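Local coordinates for protein 6-phosphogluconate dehydrogenase, NAD-binding (Geobacter metallireducens, PDB 3PEF) that probably reduces succinic semialdehyde to gamma-hydroxybutyrate as a member of the beta-hydroxyacid dehydrogenases, holding its NADP cofactor in a Rossmann-type domain, at residues A168-K171 / L172-M176; M237-D240 / L241-A244; F76-G80 / V81-I85; P99-S102 / Q103-G106; K18-K22 / A23-V27. The protein carries 2 engineered substitutions. One frame throughout, in Å; residues are numbered along the deposited sequence.

Contact 1. Residues A168-K171 / L172-M176; sequences AEMK and LVVNM. With GOL (glycerol), chain J.
K171 lays its side chain across that of N175, one turn further along helix 166-194. CG stands anti to the backbone N (chi1 174°), and a single bend at chi2 carries the otherwise extended chain along the helix to place K171 NZ 3.0 Å from N175 OD1. The nitrogen comes from above the carbonyl plane of the amide, 47° out of it and not on a lone pair, while K171 CE passes 3.6 Å from N175 OD1. A glycerol, probably from the crystallisation liquor, is gripped by both side chains: its O1 accepts from K171 NZ at 2.6 Å and from N175 ND2 at 3.2 Å. OD1 accepting and ND2 donating supports this orientation of the amide, as does the weak hydrogen bond from ND2 to D240 OD2; NZ donates to V121 O. Elsewhere on the helix M170 SD rests 4.0 Å from V174 CG2, both residues packing against a neighbouring subunit through its V205 and M211. With an alanine for K171, N175 OD1 would probably be left without this donor and glycerol O1 held by one side chain fewer, the amide resting on its ND2 bonds. The backbone bond from N175 N to K171 O, 2.9 Å, sets this spacing. A lysine and an asparagine so spaced on a helix beside bound NADP are characteristic of the beta-hydroxyacid dehydrogenase active site, in which K171 is the predicted catalytic residue.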
# COMPACT_ATOMS: atom_id res chain seq x y z
N ALA A 168 -7.00 -8.80 -24.18
CA ALA A 168 -6.61 -7.63 -23.40
C ALA A 168 -6.57 -7.96 -21.92
O ALA A 168 -5.62 -7.60 -21.23
CB ALA A 168 -7.56 -6.44 -23.66
N GLU A 169 -7.60 -8.65 -21.44
CA GLU A 169 -7.67 -9.04 -20.04
C GLU A 169 -6.52 -9.96 -19.64
O GLU A 169 -5.92 -9.79 -18.59
CB GLU A 169 -9.03 -9.68 -19.73
CG GLU A 169 -10.14 -8.65 -19.72
CD GLU A 169 -11.53 -9.24 -19.79
OE1 GLU A 169 -11.65 -10.38 -20.29
OE2 GLU A 169 -12.49 -8.56 -19.36
N MET A 170 -6.20 -10.92 -20.50
CA MET A 170 -5.09 -11.82 -20.21
C MET A 170 -3.79 -11.04 -20.14
O MET A 170 -2.98 -11.22 -19.23
CB MET A 170 -4.98 -12.88 -21.30
CG MET A 170 -3.76 -13.78 -21.11
SD MET A 170 -3.91 -14.90 -19.71
CE MET A 170 -5.28 -15.95 -20.24
N LYS A 171 -3.57 -10.18 -21.13
CA LYS A 171 -2.37 -9.36 -21.17
C LYS A 171 -2.23 -8.53 -19.89
O LYS A 171 -1.16 -8.48 -19.29
CB LYS A 171 -2.38 -8.45 -22.41
CG LYS A 171 -1.21 -7.46 -22.45
CD LYS A 171 0.13 -8.20 -22.40
CE LYS A 171 1.25 -7.19 -22.60
NZ LYS A 171 2.59 -7.80 -22.40
N LEU A 172 -3.31 -7.86 -19.49
CA LEU A 172 -3.26 -7.02 -18.29
C LEU A 172 -3.00 -7.83 -17.01
O LEU A 172 -2.23 -7.42 -16.14
CB LEU A 172 -4.54 -6.20 -18.17
CG LEU A 172 -4.74 -5.16 -19.28
CD1 LEU A 172 -5.99 -4.35 -19.02
CD2 LEU A 172 -3.50 -4.24 -19.34
N VAL A 173 -3.63 -8.99 -16.88
CA VAL A 173 -3.41 -9.81 -15.70
C VAL A 173 -1.96 -10.22 -15.59
O VAL A 173 -1.31 -10.08 -14.54
CB VAL A 173 -4.27 -11.09 -15.76
CG1 VAL A 173 -3.69 -12.14 -14.85
CG2 VAL A 173 -5.71 -10.75 -15.40
N VAL A 174 -1.44 -10.75 -16.69
CA VAL A 174 -0.08 -11.26 -16.71
C VAL A 174 0.96 -10.15 -16.49
O VAL A 174 1.95 -10.34 -15.77
CB VAL A 174 0.17 -12.02 -18.03
CG1 VAL A 174 1.64 -12.21 -18.28
CG2 VAL A 174 -0.60 -13.36 -18.00
N ASN A 175 0.73 -8.99 -17.09
CA ASN A 175 1.67 -7.88 -16.87
C ASN A 175 1.61 -7.29 -15.48
O ASN A 175 2.59 -6.74 -14.97
CB ASN A 175 1.48 -6.77 -17.91
CG ASN A 175 2.48 -6.88 -19.01
OD1 ASN A 175 2.80 -7.99 -19.44
ND2 ASN A 175 3.01 -5.75 -19.46
N MET A 176 0.44 -7.38 -14.86
CA MET A 176 0.27 -6.89 -13.51
C MET A 176 1.17 -7.67 -12.55
O MET A 176 1.84 -7.08 -11.72
CB MET A 176 -1.18 -7.02 -13.06
CG MET A 176 -1.42 -6.33 -11.72
SD MET A 176 -3.09 -6.66 -11.12
CE MET A 176 -2.89 -8.36 -10.57
C1 GOL J . 6.01 -5.99 -21.63
O1 GOL J . 4.71 -6.32 -22.08
C2 GOL J . 7.06 -7.11 -21.72
O2 GOL J . 6.52 -8.43 -21.85
C3 GOL J . 7.90 -6.96 -20.45
O3 GOL J . 9.20 -7.51 -20.52

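Contact 2. Residues M237-D240 / L241-A244; sequences MQKD and LRLA
K239 winds over its neighbours R242 and L243 on helix 234-251 before its tip turns back to D240. K239 CB lies over one face of the R242 guanidinium, 3.5 Å from R242 NH1, and K239 CG comes closer to that same R242 NH1, at 3.2 Å. CG is anti to the backbone N (chi1 170°), but chi2, near -95°, and chi3 are both bent, and K239 CD is thereby swung against L243 CD1 at 3.6 Å. At the end K239 NZ forms a salt bridge with D240 OD1, 2.8 Å away, meeting that oxygen nearly along its C-O axis. NZ also donates to T96 O and to a ribose oxygen, O2D, of the bound NADP, so several bonds fix its position. An alanine in place of K239 would probably leave D240 OD1 without its cationic mate, the cofactor ribose without a donor and L243 CD1 without its CD neighbour. The charge of R242 is directed elsewhere, its NH2 pairing with D249 of a neighbouring subunit. Q238 OE1 stands obliquely 3.7 Å from R242 NH2, amide and guanidinium planes 71° apart, and takes its hydrogen bond from R269. On another side of the helix M237 CE touches L241 CD1 at 3.9 Å. That apolar pair packs against both helix 256-270, where F265 meets both residues, and helix 166-194, which presents M178 to M237 and M176 to L241; L243 packs on L172 of the same long helix.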
# COMPACT_ATOMS: atom_id res chain seq x y z
N MET A 237 5.18 0.10 -18.66
CA MET A 237 4.90 -0.78 -17.51
C MET A 237 3.87 -0.09 -16.62
O MET A 237 2.89 -0.70 -16.17
CB MET A 237 6.17 -1.06 -16.70
CG MET A 237 5.95 -1.86 -15.40
SD MET A 237 5.54 -3.61 -15.68
CE MET A 237 3.78 -3.59 -15.76
N GLN A 238 4.10 1.19 -16.37
CA GLN A 238 3.21 1.93 -15.47
C GLN A 238 1.80 2.05 -16.06
O GLN A 238 0.82 1.96 -15.33
CB GLN A 238 3.78 3.32 -15.15
CG GLN A 238 3.11 4.04 -13.97
CD GLN A 238 1.95 4.91 -14.41
OE1 GLN A 238 2.11 5.81 -15.22
NE2 GLN A 238 0.77 4.66 -13.86
N LYS A 239 1.72 2.27 -17.37
CA LYS A 239 0.45 2.34 -18.06
C LYS A 239 -0.30 1.01 -17.92
O LYS A 239 -1.51 0.98 -17.72
CB LYS A 239 0.67 2.69 -19.55
CG LYS A 239 -0.59 2.55 -20.44
CD LYS A 239 -0.68 1.19 -21.14
CE LYS A 239 0.48 0.98 -22.09
NZ LYS A 239 0.41 -0.29 -22.85
N ASP A 240 0.43 -0.10 -18.01
CA ASP A 240 -0.19 -1.42 -17.88
C ASP A 240 -0.75 -1.62 -16.47
O ASP A 240 -1.85 -2.14 -16.31
CB ASP A 240 0.81 -2.54 -18.22
CG ASP A 240 1.07 -2.66 -19.73
OD1 ASP A 240 0.46 -1.94 -20.55
OD2 ASP A 240 1.92 -3.50 -20.10
N LEU A 241 -0.00 -1.19 -15.46
CA LEU A 241 -0.46 -1.28 -14.08
C LEU A 241 -1.70 -0.39 -13.88
O LEU A 241 -2.67 -0.79 -13.24
CB LEU A 241 0.67 -0.88 -13.14
CG LEU A 241 1.50 -1.93 -12.40
CD1 LEU A 241 1.24 -3.39 -12.83
CD2 LEU A 241 2.99 -1.60 -12.44
N ARG A 242 -1.66 0.81 -14.44
CA ARG A 242 -2.82 1.70 -14.44
C ARG A 242 -4.04 0.95 -14.97
O ARG A 242 -5.09 0.94 -14.35
CB ARG A 242 -2.52 2.89 -15.35
CG ARG A 242 -3.63 3.92 -15.55
CD ARG A 242 -2.95 5.20 -16.08
NE ARG A 242 -2.70 5.08 -17.49
CZ ARG A 242 -1.68 5.59 -18.18
NH1 ARG A 242 -1.65 5.36 -19.48
NH2 ARG A 242 -0.69 6.29 -17.62
N LEU A 243 -3.88 0.31 -16.12
CA LEU A 243 -5.00 -0.37 -16.76
C LEU A 243 -5.50 -1.59 -15.99
O LEU A 243 -6.70 -1.89 -16.01
CB LEU A 243 -4.65 -0.76 -18.19
CG LEU A 243 -4.36 0.41 -19.14
CD1 LEU A 243 -3.96 -0.19 -20.48
CD2 LEU A 243 -5.57 1.36 -19.28
N ALA A 244 -4.57 -2.31 -15.35
CA ALA A 244 -4.94 -3.49 -14.55
C ALA A 244 -5.74 -3.10 -13.30
O ALA A 244 -6.76 -3.73 -12.95
CB ALA A 244 -3.68 -4.28 -14.15

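Contact 3. Residues F76-G80 / V81-I85; sequences FGKHG and VLEGI
A type II beta turn from G77 to G80 links helix 68-76 to the short, weakly bonded helix 81-84, and E83 of that helix reaches back to tie the turn down. E83 OE2 accepts from the backbone N of H79 at 3.0 Å, with an N-H...O angle of 153°; the donor arrives from above the carboxylate plane, 63° out of it. E83 manages this with CG anti to its own carbonyl carbon (chi1 -71°) and the rest of the chain extended, which sends the carboxylate past G80 to the turn. The turn's own closing bond, G80 N to G77 O, is weak, as is E83 N to G80 O at 3.1 Å. H79 takes the positive-phi corner, and K78 folds CG over the centre of the H79 ring, 3.6 Å above its plane. G80 suits its place, since a CB there would stand 2.7 Å from G77 O. Beyond the turn, V81 O accepts from both G84 N and I85 N. At the other end of the segment F76 and L82 run alongside each other in a common direction, with L82 CD2 tight against F76 CD2 at 3.4 Å; both side chains also meet A108 of helix 99-111. Two kinds of chemistry therefore hold the connection: an apolar pair leaning on helix 99-111, and a carboxylate that supplies an acceptor to a turn amide. K78 NZ, 4.8 Å from E83 OE2, is not in contact with it, and its attraction for the carboxylate is probably modest at this exposed edge.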
# COMPACT_ATOMS: atom_id res chain seq x y z
N PHE A 76 -9.79 6.09 -34.91
CA PHE A 76 -10.89 7.03 -35.08
C PHE A 76 -10.50 8.40 -35.66
O PHE A 76 -11.36 9.17 -36.07
CB PHE A 76 -11.62 7.26 -33.75
CG PHE A 76 -12.32 6.03 -33.22
CD1 PHE A 76 -11.74 5.27 -32.21
CD2 PHE A 76 -13.56 5.65 -33.71
CE1 PHE A 76 -12.37 4.14 -31.71
CE2 PHE A 76 -14.21 4.52 -33.21
CZ PHE A 76 -13.61 3.76 -32.20
N GLY A 77 -9.20 8.69 -35.69
CA GLY A 77 -8.75 10.02 -36.11
C GLY A 77 -8.84 10.30 -37.60
O GLY A 77 -9.23 9.43 -38.39
N LYS A 78 -8.46 11.50 -38.01
CA LYS A 78 -8.42 11.82 -39.43
C LYS A 78 -7.37 10.97 -40.14
O LYS A 78 -6.27 10.74 -39.60
CB LYS A 78 -8.16 13.31 -39.68
CG LYS A 78 -8.42 13.74 -41.13
CD LYS A 78 -8.61 15.26 -41.26
CE LYS A 78 -8.69 15.71 -42.72
NZ LYS A 78 -9.86 15.13 -43.43
N HIS A 79 -7.71 10.49 -41.33
CA HIS A 79 -6.84 9.60 -42.09
C HIS A 79 -6.61 8.29 -41.31
O HIS A 79 -5.63 7.58 -41.55
CB HIS A 79 -5.49 10.27 -42.40
CG HIS A 79 -5.61 11.65 -42.97
ND1 HIS A 79 -6.31 11.92 -44.12
CD2 HIS A 79 -5.11 12.83 -42.54
CE1 HIS A 79 -6.24 13.22 -44.38
NE2 HIS A 79 -5.52 13.79 -43.43
N GLY A 80 -7.52 7.97 -40.41
CA GLY A 80 -7.36 6.80 -39.56
C GLY A 80 -7.82 5.50 -40.19
O GLY A 80 -8.30 5.47 -41.32
N VAL A 81 -7.66 4.42 -39.43
CA VAL A 81 -8.00 3.09 -39.90
C VAL A 81 -9.45 3.02 -40.41
O VAL A 81 -9.72 2.45 -41.46
CB VAL A 81 -7.76 2.05 -38.80
CG1 VAL A 81 -8.41 0.69 -39.16
CG2 VAL A 81 -6.26 1.89 -38.57
N LEU A 82 -10.37 3.63 -39.66
CA LEU A 82 -11.80 3.59 -40.01
C LEU A 82 -12.09 4.24 -41.38
O LEU A 82 -12.99 3.81 -42.10
CB LEU A 82 -12.62 4.25 -38.91
CG LEU A 82 -13.58 3.39 -38.07
CD1 LEU A 82 -13.11 1.96 -37.92
CD2 LEU A 82 -13.88 4.02 -36.71
N GLU A 83 -11.33 5.26 -41.73
CA GLU A 83 -11.49 5.90 -43.04
C GLU A 83 -11.12 4.97 -44.20
O GLU A 83 -11.53 5.19 -45.35
CB GLU A 83 -10.67 7.18 -43.12
CG GLU A 83 -11.19 8.34 -42.27
CD GLU A 83 -10.51 9.67 -42.60
OE1 GLU A 83 -9.79 9.75 -43.62
OE2 GLU A 83 -10.71 10.65 -41.85
N GLY A 84 -10.34 3.93 -43.92
CA GLY A 84 -9.77 3.12 -44.97
C GLY A 84 -10.17 1.66 -45.02
O GLY A 84 -10.03 1.01 -46.05
N ILE A 85 -10.65 1.12 -43.90
CA ILE A 85 -10.97 -0.30 -43.85
C ILE A 85 -12.33 -0.60 -44.48
O ILE A 85 -13.20 0.27 -44.57
CB ILE A 85 -10.92 -0.85 -42.39
CG1 ILE A 85 -10.79 -2.38 -42.39
CG2 ILE A 85 -12.13 -0.38 -41.59
CD1 ILE A 85 -9.62 -2.91 -41.55

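Contact 4. Residues P99-S102 / Q103-G106; sequences PATS and QRIG
R104 curls back over the first turn of helix 99-111 and sets its guanidinium above A100 O, which lies 3.7 Å from the plane and over its centre. The group is put there by a CG anti to the backbone N (chi1 -166°) and a bend at chi3, and R104 NH2 then rests 3.7 Å from A100 CB. R104 is deposited in two conformers, and this account holds for one of them. Water 1, in plane at the guanidinium edge, accepts from R104 NH1 at 2.9 Å and donates to T101 OG1 at 3.3 Å. T101 offers its other branch, CG2, to I105 CD1 at 3.9 Å, the two side chains lying alongside one another and facing helix 68-76. Q103 runs extended past P99 O, its CG 3.2 Å away. Main-chain bonds such as R104 N to A100 O, 3.0 Å, hold these residues one turn apart. In the next shell E72 forms a salt bridge with R104 NH1, D98 bonds to T101 OG1, E118 to S102 OG, and Q103 NE2 donates to V164 O. Near the start of this helix, within a beta-alpha-beta unit, the polar ends are thus directed mainly to other elements. The carbonyl under the guanidinium probably adds a weak electrostatic attraction, while the salt bridge to E72 and the water probably help to set the rotation of the group in this conformer, one of two and to that extent uncertain.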
# COMPACT_ATOMS: atom_id res chain seq x y z
N PRO A 99 -9.70 -3.82 -22.20
CA PRO A 99 -10.75 -4.54 -22.94
C PRO A 99 -11.74 -3.60 -23.61
O PRO A 99 -12.13 -3.84 -24.74
CB PRO A 99 -11.48 -5.34 -21.85
CG PRO A 99 -10.51 -5.47 -20.75
CD PRO A 99 -9.62 -4.25 -20.80
N ALA A 100 -12.18 -2.55 -22.92
CA ALA A 100 -13.24 -1.74 -23.52
C ALA A 100 -12.72 -0.98 -24.74
O ALA A 100 -13.46 -0.74 -25.71
CB ALA A 100 -13.84 -0.81 -22.49
N THR A 101 -11.45 -0.59 -24.71
CA THR A 101 -10.87 0.06 -25.88
C THR A 101 -10.84 -0.87 -27.09
O THR A 101 -11.30 -0.51 -28.17
CB THR A 101 -9.46 0.56 -25.60
OG1 THR A 101 -9.53 1.61 -24.64
CG2 THR A 101 -8.81 1.07 -26.87
N SER A 102 -10.32 -2.08 -26.92
CA SER A 102 -10.22 -2.98 -28.06
C SER A 102 -11.61 -3.37 -28.58
O SER A 102 -11.82 -3.49 -29.79
CB SER A 102 -9.39 -4.21 -27.73
OG SER A 102 -10.05 -5.00 -26.77
N GLN A 103 -12.58 -3.53 -27.69
CA GLN A 103 -13.94 -3.85 -28.12
C GLN A 103 -14.56 -2.71 -28.94
O GLN A 103 -15.21 -2.94 -29.96
CB GLN A 103 -14.82 -4.21 -26.92
CG GLN A 103 -14.43 -5.51 -26.23
CD GLN A 103 -15.13 -5.70 -24.89
OE1 GLN A 103 -15.54 -4.74 -24.25
NE2 GLN A 103 -15.25 -6.95 -24.46
N ARG A 104 -14.35 -1.49 -28.46
CA ARG A 104 -14.79 -0.26 -29.11
C ARG A 104 -14.26 -0.20 -30.55
O ARG A 104 -15.00 0.04 -31.52
CB ARG A 104 -14.21 0.91 -28.30
CG ARG A 104 -14.77 2.30 -28.55
CD ARG A 104 -14.18 3.28 -27.51
NE ARG A 104 -14.65 2.97 -26.16
CZ ARG A 104 -13.88 2.87 -25.08
NH1 ARG A 104 -12.57 3.07 -25.15
NH2 ARG A 104 -14.44 2.58 -23.91
N ILE A 105 -12.95 -0.40 -30.68
CA ILE A 105 -12.32 -0.39 -31.97
C ILE A 105 -12.90 -1.48 -32.88
O ILE A 105 -13.27 -1.23 -34.03
CB ILE A 105 -10.80 -0.57 -31.84
CG1 ILE A 105 -10.17 0.71 -31.28
CG2 ILE A 105 -10.20 -0.91 -33.18
CD1 ILE A 105 -8.77 0.50 -30.68
N GLY A 106 -12.96 -2.70 -32.36
CA GLY A 106 -13.47 -3.82 -33.13
C GLY A 106 -14.88 -3.59 -33.64
O GLY A 106 -15.19 -3.94 -34.78
O HOH W 1 -11.90 2.29 -22.48

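Contact 5. Residues K18-K22 / A23-V27; sequences KNLVK and AGCSV
V21 and V27 both set CG1 anti to the backbone N (chi1 176° and -173°), which leaves CG2 anti to the carbonyl carbon, and V21 CG2 and V27 CG2 meet at 3.6 Å across the bend between helix 11-22 and strand 26-30. The same V27 CG2 also touches L20 CB at 3.8 Å, one branch thus resting on two successive helix residues. A Schellman motif makes the bend: G24, at positive phi (92°), ends the helical run, and two backbone bonds close the motif. C25 N donates to L20 O at 3.1 Å; G24 N donates to V21 O at 3.0 Å, arriving from above the carbonyl plane. The apolar pair that commonly accompanies this motif is present as L20 CB and C25 CB, 4.3 Å apart. Just before the glycine, A23 N still donates to N19 O. Water 2 bridges the two limbs, donating to V21 O at 2.8 Å and to C25 O at 2.7 Å, so that V21 O has two donors and the residue before the strand is linked to the helix end through water. Together these contacts turn the chain within the first beta-alpha-beta crossover of the Rossmann-type domain. L20 packs on F4 and F6 of strand 3-7 and on M154 of helix 141-154, C25 also leans on F4, and V21 faces L40 of helix 38-42.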
# COMPACT_ATOMS: atom_id res chain seq x y z
N LYS A 18 10.07 -6.07 -39.22
CA LYS A 18 11.32 -6.52 -39.84
C LYS A 18 11.28 -8.01 -40.07
O LYS A 18 11.78 -8.51 -41.08
CB LYS A 18 12.51 -6.23 -38.93
CG LYS A 18 13.68 -5.54 -39.59
CD LYS A 18 13.89 -4.15 -39.00
CE LYS A 18 15.02 -4.15 -37.97
NZ LYS A 18 15.11 -2.86 -37.24
N ASN A 19 10.72 -8.73 -39.09
CA ASN A 19 10.55 -10.18 -39.20
C ASN A 19 9.61 -10.55 -40.36
O ASN A 19 9.88 -11.50 -41.10
CB ASN A 19 10.10 -10.78 -37.86
CG ASN A 19 11.26 -10.94 -36.88
OD1 ASN A 19 12.42 -10.97 -37.30
ND2 ASN A 19 10.96 -11.03 -35.58
N LEU A 20 8.54 -9.79 -40.55
CA LEU A 20 7.69 -10.02 -41.71
C LEU A 20 8.46 -9.72 -42.99
O LEU A 20 8.42 -10.49 -43.94
CB LEU A 20 6.41 -9.16 -41.64
CG LEU A 20 5.44 -9.41 -40.48
CD1 LEU A 20 4.27 -8.44 -40.50
CD2 LEU A 20 4.93 -10.85 -40.48
N VAL A 21 9.19 -8.62 -43.02
CA VAL A 21 10.02 -8.30 -44.18
C VAL A 21 11.12 -9.36 -44.42
O VAL A 21 11.33 -9.80 -45.55
CB VAL A 21 10.62 -6.88 -44.11
CG1 VAL A 21 11.55 -6.64 -45.30
CG2 VAL A 21 9.49 -5.83 -44.09
N LYS A 22 11.82 -9.76 -43.36
CA LYS A 22 12.85 -10.80 -43.52
C LYS A 22 12.26 -12.11 -44.04
O LYS A 22 12.94 -12.88 -44.70
CB LYS A 22 13.59 -11.07 -42.20
CG LYS A 22 15.03 -10.57 -42.18
CD LYS A 22 15.14 -9.05 -42.34
CE LYS A 22 15.53 -8.37 -41.03
NZ LYS A 22 16.94 -8.65 -40.63
N ALA A 23 10.99 -12.37 -43.72
CA ALA A 23 10.32 -13.61 -44.11
C ALA A 23 9.83 -13.57 -45.54
O ALA A 23 9.20 -14.51 -46.02
CB ALA A 23 9.14 -13.89 -43.18
N GLY A 24 10.08 -12.46 -46.22
CA GLY A 24 9.73 -12.37 -47.63
C GLY A 24 8.35 -11.81 -47.89
O GLY A 24 7.89 -11.79 -49.03
N CYS A 25 7.67 -11.35 -46.84
CA CYS A 25 6.38 -10.69 -47.03
C CYS A 25 6.54 -9.35 -47.72
O CYS A 25 7.59 -8.72 -47.67
CB CYS A 25 5.68 -10.46 -45.69
SG CYS A 25 5.29 -11.98 -44.80
N SER A 26 5.48 -8.93 -48.38
CA SER A 26 5.38 -7.59 -48.93
C SER A 26 4.70 -6.74 -47.86
O SER A 26 3.53 -6.97 -47.55
CB SER A 26 4.57 -7.65 -50.23
OG SER A 26 4.17 -6.36 -50.64
N VAL A 27 5.42 -5.79 -47.27
CA VAL A 27 4.92 -5.06 -46.09
C VAL A 27 4.81 -3.55 -46.36
O VAL A 27 5.77 -2.90 -46.81
CB VAL A 27 5.82 -5.31 -44.84
CG1 VAL A 27 5.21 -4.69 -43.60
CG2 VAL A 27 6.04 -6.81 -44.60
O HOH W 2 10.22 -9.08 -48.01

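From the N terminus the contacts come in the order 5, 3, 4, 1, 2; all are local and strictly in series, so none nests within or crosses another. Contact 5 turns a helix into a strand in the Rossmann-type domain, on the opposite side of the chain's centre from contacts 1 and 2, and touches none of the others. Contact 3 closes the turn between two helices and meets contact 4 where F76 packs on R104 and I105. Contact 4 then joins the domains: P99 lies against A168, E169 and L172 of contact 1. Contacts 1 and 2, short stretches of helices 166-194 and 234-251, pack together, the former bearing K171 and the latter K239 beside the NADP.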